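Local coordinates for protein haloacid delahogenase-like family hydrolase (Xanthomonas campestris pv. campestris, PDB 2PKE) that binds magnesium and is probably a phosphatase of the haloacid dehalogenase-like hydrolase family, at residues L58-R63 / M79-I84; D29-A34 / K73-S78; A40-Y45 / I84-A89; D22-S27 / V130-K135; H140-I145 / P155-V160. All coordinates share one frame; numbering follows the deposited sequence.

Contact 1: L58-R63 / M79-I84; sequences LAVERR and MIETAI
Val60 meets Thr82 and Glu81 where helix 58-63 packs on helix 79-84, their short axes approaching to 9.3 Å with 141° between their directions. The valine points at the other helix and spreads its methyls over different neighbours. CG2 lies 3.6 Å from Thr82 OG1, while CG1, anti to the backbone N (chi1 174°), comes within 3.8 Å of Glu81 OE1. A short beta-branched residue suits this place, since the CA atoms of Val60 and Thr82 are 6.6 Å apart. Thr82 OG1 is hydrogen-bonded to the Ser78 carbonyl, so toward Val60 it makes only van der Waals contact.

On the exposed side, Arg63 runs back along its own helix and passes across the end of Glu81. Its guanidinium plane is turned 61° from the carboxylate, and the salt bridge, a weak hydrogen bond, runs obliquely from Arg63 NH1 to Glu81 OE1 over 3.3 Å. Val60 CG1 sits over one face of this guanidinium near its rim. Glu81 OE2 is hydrogen-bonded to Gln97 of the second subunit, its strongest partner; OE1 also binds Asn64 and, on that subunit, Arg104. Helices running roughly oppositely at a marked tilt build this helical region, probably the cap typical of haloacid dehalogenase-like enzymes.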
# COMPACT_ATOMS: atom_id res chain seq x y z
N LEU A 58 6.44 -13.11 18.62
CA LEU A 58 6.67 -13.80 17.33
C LEU A 58 5.47 -14.69 17.02
O LEU A 58 5.00 -14.75 15.89
CB LEU A 58 7.97 -14.62 17.32
N ALA A 59 4.94 -15.36 18.03
CA ALA A 59 3.75 -16.17 17.84
C ALA A 59 2.69 -15.32 17.13
O ALA A 59 2.25 -15.66 16.03
CB ALA A 59 3.21 -16.69 19.18
N VAL A 60 2.33 -14.19 17.75
CA VAL A 60 1.29 -13.30 17.28
C VAL A 60 1.62 -12.64 15.95
O VAL A 60 0.78 -12.58 15.06
CB VAL A 60 1.01 -12.19 18.34
CG1 VAL A 60 0.02 -11.15 17.83
CG2 VAL A 60 0.48 -12.83 19.62
N GLU A 61 2.82 -12.12 15.82
CA GLU A 61 3.20 -11.49 14.57
C GLU A 61 3.13 -12.47 13.39
O GLU A 61 2.69 -12.10 12.30
CB GLU A 61 4.58 -10.87 14.67
CG GLU A 61 4.55 -9.39 14.97
CD GLU A 61 5.91 -8.81 15.24
OE1 GLU A 61 6.77 -9.54 15.81
OE2 GLU A 61 6.10 -7.63 14.89
N ARG A 62 3.55 -13.71 13.61
CA ARG A 62 3.56 -14.73 12.55
C ARG A 62 2.14 -15.04 12.04
O ARG A 62 1.89 -15.08 10.83
CB ARG A 62 4.31 -16.01 13.00
CG ARG A 62 5.88 -15.84 12.99
CD ARG A 62 6.69 -17.17 13.11
N ARG A 63 1.19 -15.20 12.97
CA ARG A 63 -0.21 -15.37 12.58
C ARG A 63 -0.90 -14.11 12.00
O ARG A 63 -1.79 -14.24 11.16
CB ARG A 63 -1.03 -15.96 13.71
CG ARG A 63 -1.32 -15.09 14.89
CD ARG A 63 -2.20 -15.89 15.87
NE ARG A 63 -2.25 -15.36 17.24
CZ ARG A 63 -2.89 -14.25 17.61
NH1 ARG A 63 -3.55 -13.50 16.72
NH2 ARG A 63 -2.86 -13.87 18.89
N MSE A 79 1.38 -6.03 18.99
CA MSE A 79 1.87 -5.69 20.33
C MSE A 79 0.74 -5.57 21.30
O MSE A 79 0.90 -5.92 22.44
CB MSE A 79 2.64 -4.37 20.34
CG MSE A 79 4.03 -4.48 19.73
SE MSE A 79 4.95 -2.78 19.86
CE MSE A 79 6.71 -3.55 19.54
N ILE A 80 -0.39 -5.01 20.90
CA ILE A 80 -1.52 -4.82 21.83
C ILE A 80 -1.99 -6.23 22.24
O ILE A 80 -2.16 -6.56 23.45
CB ILE A 80 -2.68 -3.95 21.22
CG1 ILE A 80 -2.29 -2.45 21.18
CG2 ILE A 80 -3.98 -4.15 22.04
CD1 ILE A 80 -3.01 -1.60 20.10
N GLU A 81 -2.17 -7.06 21.22
CA GLU A 81 -2.66 -8.42 21.40
C GLU A 81 -1.71 -9.23 22.28
O GLU A 81 -2.12 -9.94 23.18
CB GLU A 81 -2.85 -9.01 20.01
CG GLU A 81 -3.80 -10.15 19.90
CD GLU A 81 -4.41 -10.25 18.50
OE1 GLU A 81 -3.66 -10.25 17.50
OE2 GLU A 81 -5.66 -10.32 18.41
N THR A 82 -0.42 -9.09 22.03
CA THR A 82 0.60 -9.77 22.84
C THR A 82 0.61 -9.33 24.31
O THR A 82 0.76 -10.17 25.22
CB THR A 82 2.00 -9.50 22.29
OG1 THR A 82 2.07 -9.84 20.90
CG2 THR A 82 3.03 -10.32 23.04
N ALA A 83 0.50 -8.01 24.55
CA ALA A 83 0.47 -7.46 25.94
C ALA A 83 -0.72 -7.93 26.73
O ALA A 83 -0.61 -8.23 27.94
CB ALA A 83 0.51 -5.94 25.93
N ILE A 84 -1.88 -7.99 26.08
CA ILE A 84 -3.08 -8.45 26.72
C ILE A 84 -2.90 -9.93 27.12
O ILE A 84 -3.29 -10.33 28.23
CB ILE A 84 -4.34 -8.17 25.85
CG1 ILE A 84 -4.57 -6.66 25.76
CG2 ILE A 84 -5.57 -8.75 26.49
CD1 ILE A 84 -5.55 -6.21 24.70

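Contact 2: D29-A34 / K73-S78; sequences DYYRTA and KGMTLS
Tyr31 and Met75, a selenomethionine, are brought together by their first torsions. Tyr31 holds CG anti to its carbonyl carbon, which swings the ring out from helix 29-34 until its side comes near helix 73-78. Met75 has CG anti to the backbone N (chi1 -174°), and its chain runs out across the gap before bending at the last torsion, chi3 53°, so that the selenium rather than the terminal methyl meets the tyrosine.

The selenium lies at the ring edge, close to the plane: it is 4.9 Å from the Tyr31 centroid and 84° off the ring normal. Its nearest ring atoms are Tyr31 CD1 at 3.7 Å and Tyr31 CE1 at 3.9 Å. Ala34, one turn further along, directs its CB at the same atom, with Ala34 CB to Met75 SE 4.2 Å. A long, flexible side chain suits Met75, because the CA atoms of Tyr31 and Met75 are 9.4 Å apart, and a small alanine lets the selenium settle beside the helix. Thr106 of helix 93-107 touches all three residues.

This is a Met-aromatic contact of the edge type. Since the ring edge carries partly positive hydrogens, the polarisable selenium probably adds a modest electrostatic attraction to dispersion in a join that is otherwise purely apolar.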
# COMPACT_ATOMS: atom_id res chain seq x y z
N ASP A 29 16.70 0.40 13.61
CA ASP A 29 16.99 1.09 14.87
C ASP A 29 15.70 1.49 15.55
O ASP A 29 15.56 1.38 16.76
CB ASP A 29 17.78 2.40 14.65
CG ASP A 29 19.12 2.20 13.98
OD1 ASP A 29 19.19 1.56 12.92
OD2 ASP A 29 20.11 2.76 14.50
N TYR A 30 14.77 2.02 14.75
CA TYR A 30 13.50 2.51 15.28
C TYR A 30 12.55 1.40 15.69
O TYR A 30 11.78 1.56 16.63
CB TYR A 30 12.85 3.48 14.28
CG TYR A 30 13.73 4.70 14.08
CD1 TYR A 30 13.72 5.74 14.99
CD2 TYR A 30 14.62 4.78 13.02
CE1 TYR A 30 14.55 6.82 14.85
CE2 TYR A 30 15.46 5.86 12.87
CZ TYR A 30 15.42 6.88 13.79
OH TYR A 30 16.24 7.98 13.67
N TYR A 31 12.58 0.29 14.97
CA TYR A 31 11.84 -0.86 15.36
C TYR A 31 12.41 -1.46 16.66
O TYR A 31 11.68 -1.94 17.52
CB TYR A 31 11.81 -1.87 14.23
CG TYR A 31 10.84 -1.51 13.15
CD1 TYR A 31 9.49 -1.68 13.33
CD2 TYR A 31 11.27 -1.00 11.93
CE1 TYR A 31 8.56 -1.36 12.33
CE2 TYR A 31 10.36 -0.68 10.94
CZ TYR A 31 9.01 -0.87 11.15
OH TYR A 31 8.13 -0.56 10.17
N ARG A 32 13.72 -1.45 16.82
CA ARG A 32 14.31 -1.94 18.07
C ARG A 32 13.93 -1.06 19.25
O ARG A 32 13.75 -1.54 20.39
CB ARG A 32 15.83 -2.05 17.93
CG ARG A 32 16.26 -3.29 17.19
CD ARG A 32 17.75 -3.23 16.88
NE ARG A 32 18.42 -4.50 17.16
CZ ARG A 32 18.26 -5.61 16.44
NH1 ARG A 32 17.44 -5.64 15.38
NH2 ARG A 32 18.93 -6.71 16.79
N THR A 33 13.83 0.24 19.00
CA THR A 33 13.38 1.20 20.03
C THR A 33 11.94 0.92 20.43
O THR A 33 11.59 0.95 21.63
CB THR A 33 13.48 2.63 19.53
OG1 THR A 33 14.86 2.93 19.29
CG2 THR A 33 12.92 3.60 20.56
N ALA A 34 11.12 0.65 19.42
CA ALA A 34 9.73 0.25 19.60
C ALA A 34 9.59 -0.96 20.52
O ALA A 34 8.75 -0.99 21.41
CB ALA A 34 9.09 -0.03 18.24
N LYS A 73 1.95 -0.47 11.42
CA LYS A 73 0.56 -0.50 11.87
C LYS A 73 0.14 -1.87 12.41
O LYS A 73 -0.45 -1.97 13.50
CB LYS A 73 -0.35 0.01 10.75
CG LYS A 73 -1.42 0.94 11.24
CD LYS A 73 -1.70 2.10 10.30
CE LYS A 73 -1.90 1.71 8.89
NZ LYS A 73 -2.22 2.96 8.15
N GLY A 74 0.47 -2.92 11.67
CA GLY A 74 0.22 -4.29 12.10
C GLY A 74 1.07 -4.63 13.30
O GLY A 74 0.63 -5.35 14.19
N MSE A 75 2.29 -4.11 13.33
CA MSE A 75 3.18 -4.32 14.47
C MSE A 75 2.50 -3.85 15.78
O MSE A 75 2.56 -4.57 16.80
CB MSE A 75 4.46 -3.52 14.30
CG MSE A 75 5.56 -3.78 15.37
SE MSE A 75 6.70 -2.28 15.66
CE MSE A 75 5.53 -0.78 16.04
N THR A 76 1.90 -2.66 15.75
CA THR A 76 1.20 -2.09 16.92
C THR A 76 0.04 -2.92 17.42
O THR A 76 -0.08 -3.18 18.63
CB THR A 76 0.71 -0.72 16.63
OG1 THR A 76 1.85 0.07 16.24
CG2 THR A 76 0.07 -0.10 17.88
N LEU A 77 -0.78 -3.38 16.48
CA LEU A 77 -1.91 -4.26 16.79
C LEU A 77 -1.45 -5.63 17.32
O LEU A 77 -2.06 -6.17 18.25
CB LEU A 77 -2.79 -4.45 15.57
CG LEU A 77 -3.58 -3.20 15.18
CD1 LEU A 77 -4.07 -3.44 13.75
CD2 LEU A 77 -4.75 -2.84 16.17
N SER A 78 -0.36 -6.16 16.78
CA SER A 78 0.20 -7.41 17.32
C SER A 78 0.77 -7.19 18.74
O SER A 78 0.67 -8.05 19.58
CB SER A 78 1.25 -7.96 16.39
OG SER A 78 0.68 -8.34 15.12

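Contact 3: A40-Y45 / I84-A89; sequences AILSGY and IELTEA
Leu42 and Leu86 make the tight part of this contact, their side chains crossing at about a right angle. Leu42 CD1 and Leu86 CD1 are 3.3 Å apart, closer than methyl groups usually come, so the exact spacing is doubtful although the packing itself is clear. The other branch of Leu42 turns to Thr87, with CD2 3.7 Å from Thr87 CG2. Leucine suits this position because its forked end can meet two neighbours at once.

Thr87 joins that tight part to the more open side. Its OG1 lies between the backbone N and the carbonyl carbon (chi1 68°), while CG2 is turned toward Leu42 and Tyr45. The methyl reaches Tyr45 CB at 3.5 Å and Tyr45 CG at 3.7 Å, approaching the base of the ring obliquely. The threonine hydroxyl is bonded elsewhere, to the Ala83 carbonyl and the Ile91 amide, which leaves the methyl for this apolar work. On the solvent side Tyr45 and Leu86 are partly exposed, though the Tyr45 OH reaches Asp95 and the Glu92 amide.

Glu88, with positive phi, is the C-prime residue of the Schellman motif that ends helix 72-86: Ala89 N bonds to Ile84 O over 2.7 Å. The contact thus brings the C-terminal end of helix 28-42 against that of helix 72-86, with helix 93-107 packed on Ile41 alongside.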
# COMPACT_ATOMS: atom_id res chain seq x y z
N ALA A 40 9.57 -2.18 28.12
CA ALA A 40 9.51 -1.23 29.24
C ALA A 40 8.09 -1.07 29.75
O ALA A 40 7.86 -1.07 30.94
CB ALA A 40 10.10 0.11 28.87
N ILE A 41 7.10 -0.96 28.86
CA ILE A 41 5.68 -0.97 29.33
C ILE A 41 5.32 -2.27 30.08
O ILE A 41 4.75 -2.25 31.21
CB ILE A 41 4.67 -0.78 28.16
CG1 ILE A 41 4.85 0.59 27.54
CG2 ILE A 41 3.26 -0.93 28.67
CD1 ILE A 41 4.34 0.68 26.19
N LEU A 42 5.66 -3.41 29.47
CA LEU A 42 5.38 -4.71 30.09
C LEU A 42 6.10 -4.89 31.43
O LEU A 42 5.57 -5.55 32.35
CB LEU A 42 5.76 -5.86 29.13
CG LEU A 42 4.85 -6.13 27.92
CD1 LEU A 42 5.42 -7.26 27.14
CD2 LEU A 42 3.42 -6.47 28.36
N SER A 43 7.28 -4.29 31.58
CA SER A 43 8.07 -4.53 32.79
C SER A 43 7.30 -4.24 34.07
O SER A 43 7.60 -4.82 35.11
CB SER A 43 9.40 -3.75 32.76
OG SER A 43 9.17 -2.35 32.87
N GLY A 44 6.28 -3.37 34.00
CA GLY A 44 5.42 -3.07 35.14
C GLY A 44 4.37 -4.13 35.47
O GLY A 44 3.58 -3.99 36.44
N TYR A 45 4.35 -5.19 34.66
CA TYR A 45 3.42 -6.30 34.84
C TYR A 45 4.15 -7.62 35.08
O TYR A 45 3.62 -8.48 35.75
CB TYR A 45 2.52 -6.38 33.60
CG TYR A 45 1.64 -5.16 33.45
CD1 TYR A 45 0.39 -5.10 34.04
CD2 TYR A 45 2.07 -4.06 32.72
CE1 TYR A 45 -0.40 -3.96 33.94
CE2 TYR A 45 1.28 -2.92 32.60
CZ TYR A 45 0.05 -2.88 33.22
OH TYR A 45 -0.76 -1.78 33.11
N ILE A 84 -1.88 -7.99 26.08
CA ILE A 84 -3.08 -8.45 26.72
C ILE A 84 -2.90 -9.93 27.12
O ILE A 84 -3.29 -10.33 28.23
CB ILE A 84 -4.34 -8.17 25.85
CG1 ILE A 84 -4.57 -6.66 25.76
CG2 ILE A 84 -5.57 -8.75 26.49
CD1 ILE A 84 -5.55 -6.21 24.70
N GLU A 85 -2.30 -10.71 26.24
CA GLU A 85 -1.96 -12.12 26.56
C GLU A 85 -0.96 -12.28 27.67
O GLU A 85 -1.17 -13.06 28.62
CB GLU A 85 -1.35 -12.83 25.35
CG GLU A 85 -2.29 -13.01 24.19
CD GLU A 85 -3.41 -13.95 24.51
OE1 GLU A 85 -3.16 -15.00 25.15
OE2 GLU A 85 -4.56 -13.62 24.14
N LEU A 86 0.17 -11.59 27.52
CA LEU A 86 1.26 -11.69 28.46
C LEU A 86 0.84 -11.31 29.88
O LEU A 86 1.28 -11.95 30.83
CB LEU A 86 2.45 -10.84 28.04
CG LEU A 86 3.31 -11.38 26.91
CD1 LEU A 86 4.27 -10.28 26.37
CD2 LEU A 86 4.04 -12.60 27.38
N THR A 87 0.03 -10.25 30.00
CA THR A 87 -0.40 -9.74 31.31
C THR A 87 -1.74 -10.32 31.77
O THR A 87 -2.30 -9.87 32.78
CB THR A 87 -0.51 -8.22 31.31
OG1 THR A 87 -1.61 -7.83 30.48
CG2 THR A 87 0.80 -7.57 30.79
N GLU A 88 -2.22 -11.36 31.06
CA GLU A 88 -3.50 -12.03 31.34
C GLU A 88 -4.60 -10.97 31.47
O GLU A 88 -5.33 -10.95 32.46
CB GLU A 88 -3.44 -12.90 32.62
CG GLU A 88 -2.39 -14.05 32.62
CD GLU A 88 -2.63 -15.12 31.54
OE1 GLU A 88 -3.76 -15.17 30.99
OE2 GLU A 88 -1.70 -15.90 31.24
N ALA A 89 -4.68 -10.09 30.49
CA ALA A 89 -5.65 -8.98 30.46
C ALA A 89 -5.59 -8.04 31.69
O ALA A 89 -6.55 -7.33 31.98
CB ALA A 89 -7.09 -9.52 30.23

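Contact 4: D22-S27 / V130-K135; sequences DTLWKS and VVLITK
Leu24, Trp25 and Leu132 meet through apolar contact alone, and one methyl, Leu132 CD1, serves both partners from the loop. Leu24 and Leu132 lie alongside one another, running opposite ways, with Leu24 CD1 3.4 Å from Leu132 CD1, closer than usual for two methyls, so the exact spacing is doubtful. Leu132 sets CG anti to its backbone N (chi1 -161°), lifting the fork off the strand toward the loop. The indole of Trp25 comes to the same methyl with the far side of its six-membered ring: Trp25 CH2 is 3.8 Å from Leu132 CD1, an oblique approach. A large flat side chain suits Trp25, whose benzo end meets the core while its other end faces polar groups.

The polar interactions lie within the loop or lead to the metal site. Trp25 NE1 bonds to Asp21, a magnesium ligand, and Thr23 OG1 to Asp19 and Asn187, the other two. Asp22 N bonds to Trp25 O at 2.7 Å, and Ser27 N makes a weak bond to Asp22 OD1, so the loop turns back on itself. Asp19, Asp21 and Thr23 fit the DxDx(T/V) pattern of haloacid dehalogenase-like enzymes.

The loop follows strand 15-18 and leads into helix 28-42, lying over neighbouring strand 129-135 of the parallel sheet. Leu24 is backed by Val117 and Val121 of helix 117-125, Trp25 by Lys144 and Ser148 of helix 138-148.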
# COMPACT_ATOMS: atom_id res chain seq x y z
N ASP A 22 16.93 -0.03 5.90
CA ASP A 22 18.20 -0.63 6.29
C ASP A 22 19.17 -0.86 5.13
O ASP A 22 20.19 -1.55 5.31
CB ASP A 22 17.97 -1.93 7.05
CG ASP A 22 16.95 -1.76 8.15
OD1 ASP A 22 17.15 -0.85 8.98
OD2 ASP A 22 15.92 -2.47 8.08
N THR A 23 18.86 -0.24 3.99
CA THR A 23 19.69 -0.25 2.79
C THR A 23 20.00 1.23 2.39
O THR A 23 21.17 1.64 2.32
CB THR A 23 19.03 -1.00 1.60
OG1 THR A 23 18.86 -2.39 1.92
CG2 THR A 23 19.90 -0.85 0.35
N LEU A 24 18.94 2.01 2.12
CA LEU A 24 19.08 3.44 1.84
C LEU A 24 19.00 4.32 3.10
O LEU A 24 19.60 5.39 3.15
CB LEU A 24 18.02 3.92 0.83
CG LEU A 24 17.94 3.18 -0.52
CD1 LEU A 24 16.72 3.69 -1.25
CD2 LEU A 24 19.20 3.40 -1.31
N TRP A 25 18.22 3.90 4.10
CA TRP A 25 18.04 4.71 5.31
C TRP A 25 17.94 3.77 6.49
O TRP A 25 17.69 2.58 6.31
CB TRP A 25 16.77 5.63 5.19
CG TRP A 25 15.53 4.91 4.79
CD1 TRP A 25 14.84 4.00 5.55
CD2 TRP A 25 14.85 4.97 3.53
NE1 TRP A 25 13.78 3.52 4.86
CE2 TRP A 25 13.74 4.10 3.61
CE3 TRP A 25 15.05 5.71 2.35
CZ2 TRP A 25 12.85 3.90 2.56
CZ3 TRP A 25 14.16 5.53 1.32
CH2 TRP A 25 13.09 4.62 1.40
N LYS A 26 18.07 4.30 7.69
CA LYS A 26 17.94 3.53 8.93
C LYS A 26 16.46 3.28 9.24
O LYS A 26 15.63 4.17 9.07
CB LYS A 26 18.63 4.25 10.08
CG LYS A 26 20.08 4.54 9.77
CD LYS A 26 20.85 5.01 10.98
CE LYS A 26 22.21 5.59 10.57
N SER A 27 16.16 2.06 9.66
CA SER A 27 14.78 1.65 9.96
C SER A 27 14.74 0.75 11.17
O SER A 27 13.97 0.96 12.08
CB SER A 27 14.18 0.89 8.80
OG SER A 27 12.91 0.41 9.12
N VAL A 130 17.28 3.13 -12.35
CA VAL A 130 17.21 2.75 -10.91
C VAL A 130 15.75 2.65 -10.45
O VAL A 130 14.90 3.37 -10.94
CB VAL A 130 18.00 3.70 -9.99
CG1 VAL A 130 19.51 3.65 -10.30
CG2 VAL A 130 17.43 5.14 -10.05
N VAL A 131 15.45 1.73 -9.53
CA VAL A 131 14.10 1.60 -9.00
C VAL A 131 14.22 1.29 -7.49
O VAL A 131 15.09 0.56 -7.06
CB VAL A 131 13.24 0.50 -9.76
CG1 VAL A 131 14.01 -0.86 -9.89
CG2 VAL A 131 11.83 0.34 -9.10
N LEU A 132 13.32 1.82 -6.71
CA LEU A 132 13.23 1.43 -5.28
C LEU A 132 12.17 0.36 -5.17
O LEU A 132 11.03 0.62 -5.55
CB LEU A 132 12.85 2.60 -4.40
CG LEU A 132 13.21 2.37 -2.93
CD1 LEU A 132 13.51 3.70 -2.29
CD2 LEU A 132 12.12 1.64 -2.21
N ILE A 133 12.51 -0.82 -4.67
CA ILE A 133 11.55 -1.89 -4.50
C ILE A 133 11.53 -2.25 -3.04
O ILE A 133 12.54 -2.68 -2.44
CB ILE A 133 11.86 -3.13 -5.36
CG1 ILE A 133 11.97 -2.68 -6.81
CG2 ILE A 133 10.80 -4.26 -5.14
CD1 ILE A 133 12.41 -3.78 -7.83
N THR A 134 10.36 -2.10 -2.46
CA THR A 134 10.19 -2.43 -1.05
C THR A 134 8.86 -3.13 -0.74
O THR A 134 7.93 -2.99 -1.48
CB THR A 134 10.26 -1.18 -0.19
OG1 THR A 134 10.37 -1.62 1.18
CG2 THR A 134 9.02 -0.32 -0.35
N LYS A 135 8.82 -3.94 0.32
CA LYS A 135 7.57 -4.51 0.78
C LYS A 135 7.04 -3.72 1.96
O LYS A 135 7.77 -2.90 2.56
CB LYS A 135 7.70 -6.02 1.09
CG LYS A 135 8.42 -6.40 2.34
CD LYS A 135 8.83 -7.88 2.27
CE LYS A 135 9.49 -8.33 3.51
NZ LYS A 135 9.76 -9.79 3.35

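Contact 5: H140-I145 / P155-V160; sequences HQEQKI and PRIEVV
Helix 140-145 lies against strand 157-160, with Gln141 CA 7.5 Å from Val159 CA and Glu142 CA 8.2 Å from Ile157 CA. Alternate strand residues point at the helix, so Ile157 and Val159 form its touching side.

Val159 puts CG2 beside the root of Gln141, at 3.9 Å from Gln141 CB. The glutamine starts toward the strand but then turns away: its chain bends at chi2 (-66°) and takes the amide to Asp21, a magnesium ligand, to which NE2 is hydrogen-bonded. Its aliphatic base therefore serves the packing and its amide the metal site, a division that suits glutamine. Val159, short and beta-branched, fits a strand close to the helix.

Ile157 meets Glu142, which comes from the flank of the helix, at about a right angle, with Ile157 CD1 against Glu142 CG at 3.8 Å. The glutamate contributes only its methylene here. Its chain runs on extended, and OE1 is hydrogen-bonded to Ser161 of the second subunit, so the charged end is used at the dimer interface. Ile157 reaches out with CG1 anti to the backbone N (chi1 173°), the longer branch bridging the wider gap.

Strand 129-135, helix 138-148 and strand 157-160 form a beta-alpha-beta unit, and this packing of the crossover helix on the second strand is characteristic of the Rossmann-like parallel sheet of haloacid dehalogenase-like hydrolases.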
# COMPACT_ATOMS: atom_id res chain seq x y z
N HIS A 140 3.43 4.50 4.21
CA HIS A 140 4.61 4.75 5.01
C HIS A 140 5.90 4.73 4.18
O HIS A 140 6.77 5.60 4.36
CB HIS A 140 4.67 3.77 6.16
CG HIS A 140 5.69 4.11 7.20
ND1 HIS A 140 6.10 3.20 8.15
CD2 HIS A 140 6.35 5.26 7.46
CE1 HIS A 140 6.99 3.77 8.94
NE2 HIS A 140 7.15 5.03 8.55
N GLN A 141 6.03 3.76 3.29
CA GLN A 141 7.21 3.68 2.38
C GLN A 141 7.29 4.90 1.46
O GLN A 141 8.36 5.49 1.25
CB GLN A 141 7.23 2.36 1.57
CG GLN A 141 7.40 1.10 2.43
CD GLN A 141 8.73 1.06 3.06
OE1 GLN A 141 9.69 1.59 2.51
NE2 GLN A 141 8.83 0.41 4.22
N GLU A 142 6.14 5.35 0.96
CA GLU A 142 6.12 6.57 0.15
C GLU A 142 6.58 7.80 0.95
O GLU A 142 7.34 8.63 0.47
CB GLU A 142 4.74 6.81 -0.40
CG GLU A 142 4.46 6.00 -1.64
CD GLU A 142 3.06 6.29 -2.14
OE1 GLU A 142 2.29 6.96 -1.41
OE2 GLU A 142 2.72 5.84 -3.24
N GLN A 143 6.15 7.87 2.21
CA GLN A 143 6.56 8.97 3.07
C GLN A 143 8.05 8.90 3.42
O GLN A 143 8.72 9.93 3.48
CB GLN A 143 5.65 9.08 4.29
CG GLN A 143 4.23 9.70 3.99
CD GLN A 143 4.23 10.92 3.01
OE1 GLN A 143 3.42 10.98 2.09
NE2 GLN A 143 5.15 11.87 3.22
N LYS A 144 8.60 7.71 3.58
CA LYS A 144 10.02 7.54 3.90
C LYS A 144 10.88 8.03 2.74
O LYS A 144 11.79 8.81 2.97
CB LYS A 144 10.38 6.10 4.28
CG LYS A 144 9.74 5.57 5.62
CD LYS A 144 10.52 4.34 6.14
CE LYS A 144 9.71 3.23 6.75
NZ LYS A 144 10.53 2.38 7.74
N ILE A 145 10.55 7.65 1.51
CA ILE A 145 11.31 8.17 0.37
C ILE A 145 11.26 9.70 0.30
O ILE A 145 12.24 10.33 -0.02
CB ILE A 145 10.97 7.44 -0.96
CG1 ILE A 145 11.87 7.92 -2.10
CG2 ILE A 145 9.52 7.60 -1.36
CD1 ILE A 145 13.37 7.59 -1.89
N PRO A 155 12.29 8.33 -8.95
CA PRO A 155 10.98 8.54 -9.54
C PRO A 155 10.21 7.17 -9.63
O PRO A 155 9.05 7.05 -9.17
CB PRO A 155 11.30 9.16 -10.92
CG PRO A 155 12.69 8.65 -11.27
CD PRO A 155 13.39 8.45 -9.93
N ARG A 156 10.91 6.14 -10.14
CA ARG A 156 10.38 4.77 -10.11
C ARG A 156 10.37 4.17 -8.69
O ARG A 156 11.46 3.87 -8.11
CB ARG A 156 11.21 3.85 -11.00
CG ARG A 156 11.40 4.30 -12.42
CD ARG A 156 12.36 3.40 -13.13
NE ARG A 156 12.18 3.53 -14.57
CZ ARG A 156 12.82 4.41 -15.34
NH1 ARG A 156 13.73 5.23 -14.83
NH2 ARG A 156 12.54 4.45 -16.64
N ILE A 157 9.17 3.96 -8.14
CA ILE A 157 9.00 3.35 -6.79
C ILE A 157 7.92 2.26 -6.74
O ILE A 157 6.79 2.49 -7.20
CB ILE A 157 8.66 4.42 -5.80
CG1 ILE A 157 8.31 3.81 -4.45
CG2 ILE A 157 7.64 5.36 -6.45
CD1 ILE A 157 7.12 4.42 -3.77
N GLU A 158 8.27 1.11 -6.18
CA GLU A 158 7.45 -0.10 -6.27
C GLU A 158 7.33 -0.71 -4.90
O GLU A 158 8.29 -1.30 -4.35
CB GLU A 158 8.08 -1.07 -7.26
CG GLU A 158 7.34 -2.36 -7.46
CD GLU A 158 6.03 -2.22 -8.20
OE1 GLU A 158 5.80 -1.16 -8.84
OE2 GLU A 158 5.23 -3.20 -8.16
N VAL A 159 6.14 -0.60 -4.33
CA VAL A 159 5.83 -1.22 -3.07
C VAL A 159 5.01 -2.48 -3.32
O VAL A 159 3.99 -2.46 -3.98
CB VAL A 159 5.04 -0.24 -2.10
CG1 VAL A 159 4.84 -0.91 -0.75
CG2 VAL A 159 5.82 1.11 -1.90
N VAL A 160 5.44 -3.57 -2.72
CA VAL A 160 4.81 -4.87 -2.90
C VAL A 160 4.41 -5.45 -1.58
O VAL A 160 4.88 -5.02 -0.54
CB VAL A 160 5.79 -5.85 -3.58
CG1 VAL A 160 6.34 -5.26 -4.84
CG2 VAL A 160 6.91 -6.24 -2.65

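How the contacts relate
Contacts 1, 2 and 3 all use helix 72-86 and line up along the helical part of the chain, contacts 2 and 3 with centres 16 Å apart and contact 1 touching both. Contacts 4 and 5 belong to the parallel sheet, their centres 8 Å apart. Strands 129-135 and 157-160 are neighbours there, Leu132 O lying 2.9 Å from Glu158 N. The magnesium site lies nearest contacts 2, 4 and 5: the side chains of Tyr31, Trp25 and Gln141 are about 9, 8 and 8 Å from the metal. Contact 2 follows on in the chain from the loop of contact 4, whereas contact 3 is remote, its centre 34 Å from that of contact 4.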